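Local structure of pectate lyase (5AMV) at residues V121-V132 against N144-R155; G9-Y17 against G370-S378. The protein cleaves polygalacturonate by calcium-dependent beta-elimination, leaving oligosaccharides with unsaturated galacturonosyl residues at their non-reducing ends. All blocks are in the same frame, centred on the assembly; numbering follows the deposited sequence.

Contact 1: V121-V132 against N144-R155; sequences VMVDIPANTTIV and NFQIKSDNVIIR
The carbonyl oxygen of Ile-125 is gripped twice: Ser-149 OG donates to Ile-125 O at 2.7 Å, and a water that also accepts from Lys-148 N donates to it at 2.8 Å. This pins the bend between two parallel ladders, 122-124 on 144-146 and 129-132 on 152-155, whose register differs by one residue. At the bend Asn-151 ND2 gives a nearly straight bond (172°) to an in-plane lone pair of Asn-128 OD1, 2.9 Å away; Asn-128 ND2 bonds to Thr-51 O, and Asn-151 OD1 accepts from Thr-22 N and Gly-23 N. With CG anti to its backbone N (chi1 179°), Gln-146 runs extended beside Asp-124, and Gln-146 NE2 reaches the syn side of Asp-124 OD1 at 2.9 Å; an alanine in place of Asp-124 would probably leave this amide without its acceptor and remove the long, weak salt bridge to Lys-148, whose main partner is Glu-48. Inside, Ile-125 CD1 lies over one face of the Phe-145 ring. The stacked chain is that of the family 1 parallel beta-helix. Strand 54-58 flanks strand 129-133, strand 194-197 pairs in parallel with the far side of strand 152-155, and helix 38-45 packs on Val-123 and Phe-145.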
loop_
_atom_site.group_PDB
_atom_site.type_symbol
_atom_site.label_atom_id
_atom_site.label_comp_id
_atom_site.label_asym_id
_atom_site.label_seq_id
_atom_site.Cartn_x
_atom_site.Cartn_y
_atom_site.Cartn_z
ATOM N N VAL A 121 15.600 3.093 5.668
ATOM C CA VAL A 121 14.577 3.101 4.618
ATOM C C VAL A 121 13.235 3.710 4.981
ATOM O O VAL A 121 12.498 4.121 4.071
ATOM C CB VAL A 121 14.296 1.680 4.078
ATOM C CG1 VAL A 121 15.574 1.033 3.506
ATOM C CG2 VAL A 121 13.643 0.778 5.139
ATOM N N MET A 122 12.912 3.756 6.278
ATOM C CA MET A 122 11.631 4.278 6.710
ATOM C C MET A 122 11.776 5.744 7.127
ATOM O O MET A 122 12.641 6.067 7.904
ATOM C CB MET A 122 11.060 3.433 7.848
ATOM C CG MET A 122 9.542 3.578 7.960
ATOM S SD MET A 122 8.873 2.445 9.179
ATOM C CE MET A 122 9.329 0.864 8.549
ATOM N N VAL A 123 10.916 6.613 6.585
ATOM C CA VAL A 123 10.883 8.026 7.028
ATOM C C VAL A 123 9.449 8.429 7.318
ATOM O O VAL A 123 8.518 8.000 6.579
ATOM C CB VAL A 123 11.516 9.015 6.005
ATOM C CG1 VAL A 123 13.025 8.818 5.995
ATOM C CG2 VAL A 123 10.853 8.844 4.568
ATOM N N ASP A 124 9.266 9.253 8.349
ATOM C CA ASP A 124 7.942 9.781 8.695
ATOM C C ASP A 124 7.667 11.063 7.963
ATOM O O ASP A 124 8.519 11.968 7.879
ATOM C CB ASP A 124 7.778 10.009 10.196
ATOM C CG ASP A 124 7.845 8.698 11.021
ATOM O OD1 ASP A 124 7.654 7.559 10.510
ATOM O OD2 ASP A 124 8.111 8.800 12.230
ATOM N N ILE A 125 6.453 11.139 7.420
ATOM C CA ILE A 125 6.009 12.339 6.721
ATOM C C ILE A 125 5.204 13.203 7.710
ATOM O O ILE A 125 4.133 12.770 8.188
ATOM C CB ILE A 125 5.136 12.012 5.486
ATOM C CG1 ILE A 125 5.754 10.835 4.670
ATOM C CG2 ILE A 125 4.907 13.306 4.664
ATOM C CD1 ILE A 125 7.245 11.035 4.166
ATOM N N PRO A 126 5.728 14.389 8.051
ATOM C CA PRO A 126 5.019 15.209 9.040
ATOM C C PRO A 126 3.815 15.898 8.434
ATOM O O PRO A 126 3.579 15.860 7.212
ATOM C CB PRO A 126 6.079 16.256 9.437
ATOM C CG PRO A 126 6.875 16.476 8.175
ATOM C CD PRO A 126 6.888 15.107 7.462
ATOM N N ALA A 127 3.013 16.511 9.309
ATOM C CA ALA A 127 1.770 17.150 8.898
ATOM C C ALA A 127 1.972 18.295 7.904
ATOM O O ALA A 127 3.016 18.990 7.927
ATOM C CB ALA A 127 1.056 17.697 10.151
ATOM N N ASN A 128 0.936 18.550 7.096
ATOM C CA ASN A 128 0.898 19.684 6.156
ATOM C C ASN A 128 2.046 19.623 5.167
ATOM O O ASN A 128 2.838 20.573 5.025
ATOM C CB ASN A 128 0.904 21.035 6.909
ATOM C CG ASN A 128 -0.129 21.084 8.030
ATOM O OD1 ASN A 128 -1.289 20.729 7.841
ATOM N ND2 ASN A 128 0.297 21.507 9.215
ATOM N N THR A 129 2.148 18.474 4.496
ATOM C CA THR A 129 3.265 18.222 3.583
ATOM C C THR A 129 2.707 17.767 2.263
ATOM O O THR A 129 1.800 16.915 2.239
ATOM C CB THR A 129 4.160 17.122 4.127
ATOM O OG1 THR A 129 4.698 17.508 5.402
ATOM C CG2 THR A 129 5.304 16.840 3.177
ATOM N N THR A 130 3.261 18.312 1.172
ATOM C CA THR A 130 3.003 17.818 -0.169
ATOM C C THR A 130 4.323 17.341 -0.761
ATOM O O THR A 130 5.309 18.068 -0.736
ATOM C CB THR A 130 2.410 18.898 -1.092
ATOM O OG1 THR A 130 1.099 19.260 -0.610
ATOM C CG2 THR A 130 2.359 18.407 -2.597
ATOM N N ILE A 131 4.336 16.097 -1.231
ATOM C CA ILE A 131 5.528 15.534 -1.863
ATOM C C ILE A 131 5.117 15.087 -3.257
ATOM O O ILE A 131 4.238 14.250 -3.404
ATOM C CB ILE A 131 6.119 14.317 -1.067
ATOM C CG1 ILE A 131 6.261 14.642 0.433
ATOM C CG2 ILE A 131 7.416 13.730 -1.766
ATOM C CD1 ILE A 131 6.842 13.484 1.291
ATOM N N VAL A 132 5.754 15.658 -4.281
ATOM C CA VAL A 132 5.351 15.399 -5.655
ATOM C C VAL A 132 6.580 15.126 -6.523
ATOM O O VAL A 132 7.638 15.716 -6.315
ATOM C CB VAL A 132 4.485 16.525 -6.297
ATOM C CG1 VAL A 132 3.160 16.741 -5.493
ATOM C CG2 VAL A 132 5.248 17.820 -6.352
ATOM N N ASN A 144 10.204 3.402 2.513
ATOM C CA ASN A 144 8.859 3.212 3.089
ATOM C C ASN A 144 8.506 4.532 3.712
ATOM O O ASN A 144 9.109 4.925 4.724
ATOM C CB ASN A 144 8.924 2.077 4.122
ATOM C CG ASN A 144 7.561 1.765 4.794
ATOM O OD1 ASN A 144 6.536 2.490 4.688
ATOM N ND2 ASN A 144 7.559 0.675 5.466
ATOM N N PHE A 145 7.568 5.265 3.099
ATOM C CA PHE A 145 7.063 6.509 3.712
ATOM C C PHE A 145 6.017 6.122 4.755
ATOM O O PHE A 145 5.099 5.378 4.431
ATOM C CB PHE A 145 6.392 7.432 2.680
ATOM C CG PHE A 145 7.337 8.179 1.761
ATOM C CD1 PHE A 145 8.716 7.943 1.757
ATOM C CD2 PHE A 145 6.790 9.078 0.823
ATOM C CE1 PHE A 145 9.579 8.637 0.860
ATOM C CE2 PHE A 145 7.630 9.779 -0.070
ATOM C CZ PHE A 145 9.013 9.547 -0.056
ATOM N N GLN A 146 6.160 6.608 6.001
ATOM C CA GLN A 146 5.120 6.354 7.018
ATOM C C GLN A 146 4.386 7.658 7.305
ATOM O O GLN A 146 5.023 8.694 7.467
ATOM C CB GLN A 146 5.746 5.785 8.320
ATOM C CG GLN A 146 4.652 5.562 9.344
ATOM C CD GLN A 146 5.063 4.788 10.588
ATOM O OE1 GLN A 146 4.424 3.770 10.922
ATOM N NE2 GLN A 146 6.087 5.277 11.308
ATOM N N ILE A 147 3.057 7.612 7.315
ATOM C CA ILE A 147 2.278 8.808 7.594
ATOM C C ILE A 147 1.456 8.566 8.853
ATOM O O ILE A 147 0.496 7.786 8.826
ATOM C CB ILE A 147 1.368 9.268 6.382
ATOM C CG1 ILE A 147 2.179 9.355 5.090
ATOM C CG2 ILE A 147 0.701 10.600 6.741
ATOM C CD1 ILE A 147 1.286 9.338 3.784
ATOM N N LYS A 148 1.840 9.217 9.956
ATOM C CA LYS A 148 1.079 9.150 11.215
ATOM C C LYS A 148 0.354 10.459 11.461
ATOM O O LYS A 148 -0.442 10.569 12.395
ATOM C CB LYS A 148 2.031 8.901 12.418
ATOM C CG LYS A 148 2.960 7.722 12.203
ATOM C CD LYS A 148 3.797 7.352 13.476
ATOM C CE LYS A 148 4.816 8.434 13.812
ATOM N NZ LYS A 148 5.536 8.143 15.115
ATOM N N SER A 149 0.618 11.428 10.601
ATOM C CA SER A 149 0.193 12.806 10.790
ATOM C C SER A 149 -1.067 13.124 9.975
ATOM O O SER A 149 -1.621 12.267 9.254
ATOM C CB SER A 149 1.341 13.694 10.319
ATOM O OG SER A 149 1.615 13.415 8.947
ATOM N N ASP A 150 -1.513 14.375 10.073
ATOM C CA ASP A 150 -2.650 14.861 9.304
ATOM C C ASP A 150 -2.227 15.724 8.141
ATOM O O ASP A 150 -1.301 16.527 8.252
ATOM C CB ASP A 150 -3.585 15.682 10.213
ATOM C CG ASP A 150 -4.897 16.106 9.518
ATOM O OD1 ASP A 150 -5.825 15.265 9.494
ATOM O OD2 ASP A 150 -5.048 17.260 9.037
ATOM N N ASN A 151 -2.949 15.580 7.034
ATOM C CA ASN A 151 -2.944 16.552 5.939
ATOM C C ASN A 151 -1.701 16.406 5.065
ATOM O O ASN A 151 -0.772 17.222 5.087
ATOM C CB ASN A 151 -3.092 17.996 6.449
ATOM C CG ASN A 151 -3.395 18.965 5.328
ATOM O OD1 ASN A 151 -4.037 18.594 4.339
ATOM N ND2 ASN A 151 -2.963 20.216 5.480
ATOM N N VAL A 152 -1.708 15.339 4.272
ATOM C CA VAL A 152 -0.527 14.970 3.503
ATOM C C VAL A 152 -0.917 14.573 2.101
ATOM O O VAL A 152 -1.874 13.796 1.908
ATOM C CB VAL A 152 0.289 13.806 4.201
ATOM C CG1 VAL A 152 1.418 13.301 3.286
ATOM C CG2 VAL A 152 0.877 14.260 5.570
ATOM N N ILE A 153 -0.147 15.067 1.128
ATOM C CA ILE A 153 -0.391 14.773 -0.283
ATOM C C ILE A 153 0.868 14.119 -0.869
ATOM O O ILE A 153 1.941 14.658 -0.708
ATOM C CB ILE A 153 -0.746 16.066 -1.056
ATOM C CG1 ILE A 153 -2.088 16.629 -0.550
ATOM C CG2 ILE A 153 -0.783 15.813 -2.552
ATOM C CD1 ILE A 153 -2.408 18.011 -1.133
ATOM N N ILE A 154 0.699 12.986 -1.560
ATOM C CA ILE A 154 1.805 12.301 -2.246
ATOM C C ILE A 154 1.356 12.039 -3.694
ATOM O O ILE A 154 0.364 11.334 -3.895
ATOM C CB ILE A 154 2.115 10.922 -1.585
ATOM C CG1 ILE A 154 2.304 11.044 -0.046
ATOM C CG2 ILE A 154 3.300 10.248 -2.310
ATOM C CD1 ILE A 154 3.494 11.867 0.394
ATOM N N ARG A 155 2.074 12.579 -4.688
ATOM C CA ARG A 155 1.679 12.467 -6.090
ATOM C C ARG A 155 2.859 12.294 -7.046
ATOM O O ARG A 155 3.931 12.857 -6.823
ATOM C CB ARG A 155 0.860 13.692 -6.576
ATOM C CG ARG A 155 -0.356 14.008 -5.660
ATOM C CD ARG A 155 -1.134 15.270 -6.079
ATOM N NE ARG A 155 -1.846 15.046 -7.339
ATOM C CZ ARG A 155 -2.413 16.017 -8.049
ATOM N NH1 ARG A 155 -2.317 17.285 -7.664
ATOM N NH2 ARG A 155 -3.045 15.720 -9.176
HETATM O O HOH W 1 4.183 10.803 10.151
HETATM O O HOH W 2 -3.363 19.386 9.949
#

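Contact 2: G9-Y17 against G370-S378; sequences GSNDGWGAY and GWTPSLHGS
Leu-375 reaches into the curve of the 9-17 loop and splits its two methyls between the loop's ends. Leu-375 CD1 lies 3.6 Å from Tyr-17 N, just after the 3-10 segment, and sits at the edge of the Tyr-17 ring, near the ring plane; the two side chains meet at about a right angle. Leu-375 CD2 turns the other way, to the beta turn that starts at Gly-9, and comes within 3.6 Å of Ser-10 O. The backbone closes in beneath this side chain, with Gly-13 CA making a CA-H...O contact to Leu-375 O at 3.2 Å.

The second pairing is between indoles. Those of Trp-14 and Trp-371 run antiparallel past one another, their planes 25° apart but so far displaced that overlap is slight: the five-membered ring of Trp-14 and the six-membered ring of Trp-371 have centroids 5.5 Å apart. The closest approach is oblique, Trp-14 CZ2 lying 3.6 Å from Trp-371 CZ3. A chi1 of 74°, which sets CG of Trp-371 between its backbone N and carbonyl carbon, brings CZ3 and CH2 of its indole to Trp-14, while Pro-373 CD lies over one face of the same indole.

At the other end a water links the loops, donating to Asp-12 OD1 and accepting from Gly-377 N. His-376 points away and donates from ND1, in its ring plane, to Gly-377 O at 2.6 Å.

The contact joins the N-terminal loop to the loop ahead of helix 382-392 on the outside of the beta-helix. Trp-371 and His-376 rest on strand 287-296, Pro-373 also touches strand 317-326, and Tyr-17 stacks on Tyr-234 just before strand 235-245.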
loop_
_atom_site.group_PDB
_atom_site.type_symbol
_atom_site.label_atom_id
_atom_site.label_comp_id
_atom_site.label_asym_id
_atom_site.label_seq_id
_atom_site.Cartn_x
_atom_site.Cartn_y
_atom_site.Cartn_z
ATOM N N GLY A 9 -9.700 17.975 -4.265
ATOM C CA GLY A 9 -10.971 18.686 -4.535
ATOM C C GLY A 9 -11.949 18.408 -3.407
ATOM O O GLY A 9 -11.903 17.350 -2.777
ATOM N N SER A 10 -12.862 19.351 -3.173
ATOM C CA SER A 10 -13.757 19.309 -2.008
ATOM C C SER A 10 -14.794 18.177 -2.008
ATOM O O SER A 10 -15.411 17.888 -0.955
ATOM C CB SER A 10 -14.478 20.663 -1.872
ATOM O OG SER A 10 -15.272 20.888 -3.022
ATOM N N ASN A 11 -14.999 17.526 -3.155
ATOM C CA ASN A 11 -15.904 16.377 -3.261
ATOM C C ASN A 11 -15.135 15.081 -3.531
ATOM O O ASN A 11 -15.748 14.020 -3.777
ATOM C CB ASN A 11 -16.923 16.599 -4.392
ATOM C CG ASN A 11 -16.298 16.526 -5.780
ATOM O OD1 ASN A 11 -15.095 16.693 -5.944
ATOM N ND2 ASN A 11 -17.130 16.296 -6.796
ATOM N N ASP A 12 -13.799 15.163 -3.506
ATOM C CA ASP A 12 -13.008 14.024 -4.008
ATOM C C ASP A 12 -12.688 12.972 -2.938
ATOM O O ASP A 12 -11.533 12.836 -2.466
ATOM C CB ASP A 12 -11.757 14.528 -4.737
ATOM C CG ASP A 12 -11.078 13.446 -5.559
ATOM O OD1 ASP A 12 -11.566 12.275 -5.615
ATOM O OD2 ASP A 12 -10.041 13.779 -6.169
ATOM N N GLY A 13 -13.732 12.236 -2.549
ATOM C CA GLY A 13 -13.575 11.100 -1.643
ATOM C C GLY A 13 -13.408 11.458 -0.173
ATOM O O GLY A 13 -13.459 12.628 0.230
ATOM N N TRP A 14 -13.198 10.421 0.643
ATOM C CA TRP A 14 -13.126 10.574 2.069
ATOM C C TRP A 14 -11.992 11.535 2.509
ATOM O O TRP A 14 -12.075 12.156 3.567
ATOM C CB TRP A 14 -12.934 9.225 2.706
ATOM C CG TRP A 14 -14.228 8.454 3.053
ATOM C CD1 TRP A 14 -14.506 7.160 2.726
ATOM C CD2 TRP A 14 -15.344 8.917 3.854
ATOM N NE1 TRP A 14 -15.729 6.775 3.258
ATOM C CE2 TRP A 14 -16.268 7.836 3.946
ATOM C CE3 TRP A 14 -15.663 10.144 4.477
ATOM C CZ2 TRP A 14 -17.488 7.930 4.671
ATOM C CZ3 TRP A 14 -16.866 10.232 5.222
ATOM C CH2 TRP A 14 -17.768 9.128 5.284
ATOM N N GLY A 15 -10.923 11.653 1.710
ATOM C CA GLY A 15 -9.868 12.632 2.064
ATOM C C GLY A 15 -10.372 14.070 2.138
ATOM O O GLY A 15 -9.742 14.907 2.802
ATOM N N ALA A 16 -11.485 14.369 1.453
ATOM C CA ALA A 16 -12.024 15.739 1.448
ATOM C C ALA A 16 -12.943 16.042 2.649
ATOM O O ALA A 16 -13.422 17.181 2.785
ATOM C CB ALA A 16 -12.774 15.989 0.148
ATOM N N TYR A 17 -13.163 15.054 3.520
ATOM C CA TYR A 17 -14.014 15.259 4.701
ATOM C C TYR A 17 -13.459 16.331 5.648
ATOM O O TYR A 17 -12.243 16.515 5.755
ATOM C CB TYR A 17 -14.223 13.935 5.463
ATOM C CG TYR A 17 -15.301 14.057 6.527
ATOM C CD1 TYR A 17 -16.653 13.985 6.180
ATOM C CD2 TYR A 17 -14.952 14.253 7.864
ATOM C CE1 TYR A 17 -17.647 14.109 7.163
ATOM C CE2 TYR A 17 -15.922 14.368 8.856
ATOM C CZ TYR A 17 -17.261 14.307 8.489
ATOM O OH TYR A 17 -18.208 14.418 9.494
ATOM N N GLY A 370 -24.499 -0.902 5.225
ATOM C CA GLY A 370 -24.980 -0.033 6.300
ATOM C C GLY A 370 -24.646 1.438 6.139
ATOM O O GLY A 370 -24.882 2.250 7.076
ATOM N N TRP A 371 -24.085 1.808 4.975
ATOM C CA TRP A 371 -23.827 3.201 4.614
ATOM C C TRP A 371 -23.846 3.385 3.095
ATOM O O TRP A 371 -23.774 2.395 2.364
ATOM C CB TRP A 371 -22.471 3.679 5.184
ATOM C CG TRP A 371 -21.267 3.090 4.418
ATOM C CD1 TRP A 371 -20.904 1.774 4.335
ATOM C CD2 TRP A 371 -20.340 3.823 3.610
ATOM N NE1 TRP A 371 -19.790 1.630 3.503
ATOM C CE2 TRP A 371 -19.427 2.873 3.058
ATOM C CE3 TRP A 371 -20.174 5.178 3.320
ATOM C CZ2 TRP A 371 -18.358 3.250 2.221
ATOM C CZ3 TRP A 371 -19.097 5.557 2.470
ATOM C CH2 TRP A 371 -18.213 4.584 1.953
ATOM N N THR A 372 -23.977 4.643 2.661
ATOM C CA THR A 372 -23.868 5.022 1.248
ATOM C C THR A 372 -22.942 6.223 1.108
ATOM O O THR A 372 -23.077 7.239 1.819
ATOM C CB THR A 372 -25.217 5.384 0.619
ATOM O OG1 THR A 372 -25.910 6.269 1.498
ATOM C CG2 THR A 372 -26.052 4.139 0.383
ATOM N N PRO A 373 -21.940 6.108 0.216
ATOM C CA PRO A 373 -20.989 7.218 0.088
ATOM C C PRO A 373 -21.681 8.489 -0.354
ATOM O O PRO A 373 -22.541 8.433 -1.235
ATOM C CB PRO A 373 -20.055 6.774 -1.035
ATOM C CG PRO A 373 -20.308 5.336 -1.284
ATOM C CD PRO A 373 -21.509 4.889 -0.498
ATOM N N SER A 374 -21.297 9.629 0.212
ATOM C CA SER A 374 -21.781 10.903 -0.333
ATOM C C SER A 374 -20.669 11.781 -0.948
ATOM O O SER A 374 -20.920 12.504 -1.942
ATOM C CB SER A 374 -22.572 11.676 0.724
ATOM O OG SER A 374 -21.859 11.690 1.955
ATOM N N LEU A 375 -19.458 11.709 -0.390
ATOM C CA LEU A 375 -18.332 12.501 -0.896
ATOM C C LEU A 375 -17.608 11.810 -2.035
ATOM O O LEU A 375 -16.736 10.973 -1.795
ATOM C CB LEU A 375 -17.289 12.727 0.207
ATOM C CG LEU A 375 -17.449 13.930 1.093
ATOM C CD1 LEU A 375 -16.337 13.945 2.101
ATOM C CD2 LEU A 375 -17.468 15.201 0.209
ATOM N N HIS A 376 -17.953 12.127 -3.266
ATOM C CA HIS A 376 -17.248 11.554 -4.400
ATOM C C HIS A 376 -17.424 12.416 -5.622
ATOM O O HIS A 376 -18.406 13.159 -5.730
ATOM C CB HIS A 376 -17.735 10.113 -4.698
ATOM C CG HIS A 376 -19.181 10.039 -5.090
ATOM N ND1 HIS A 376 -19.621 10.354 -6.360
ATOM C CD2 HIS A 376 -20.281 9.706 -4.378
ATOM C CE1 HIS A 376 -20.934 10.219 -6.414
ATOM N NE2 HIS A 376 -21.358 9.814 -5.228
ATOM N N GLY A 377 -16.498 12.269 -6.566
ATOM C CA GLY A 377 -16.596 12.936 -7.853
ATOM C C GLY A 377 -17.454 12.112 -8.800
ATOM O O GLY A 377 -18.145 11.154 -8.379
ATOM N N SER A 378 -17.387 12.455 -10.075
ATOM C CA SER A 378 -18.184 11.770 -11.096
ATOM C C SER A 378 -17.796 10.303 -11.249
ATOM O O SER A 378 -16.616 9.967 -11.339
ATOM C CB SER A 378 -18.036 12.490 -12.431
ATOM O OG SER A 378 -18.721 13.722 -12.376
HETATM O O HOH W 3 -14.026 10.881 -5.298
#

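How the contacts relate
Contacts 1 and 2 sit on the same beta-helix, with centres 22 Å apart and nearest atoms about 7 Å from each other, and they do not touch. Contact 1 pairs successive turns only 12 residues apart in sequence, whereas contact 2 brings together loops 353 residues apart, near the two ends of the chain. His-193 connects their surroundings, bonding to Asp-150 in contact 1 and to the Tyr-17 carbonyl in contact 2. Only contact 1 approaches the calcium site: from the side chain of Asn-144 it is about 4 Å to the side chain of the calcium ligand Asp-184 and about 7 Å to the calcium ion itself. Contact 2 is remote from the calcium and the substrate-binding residues.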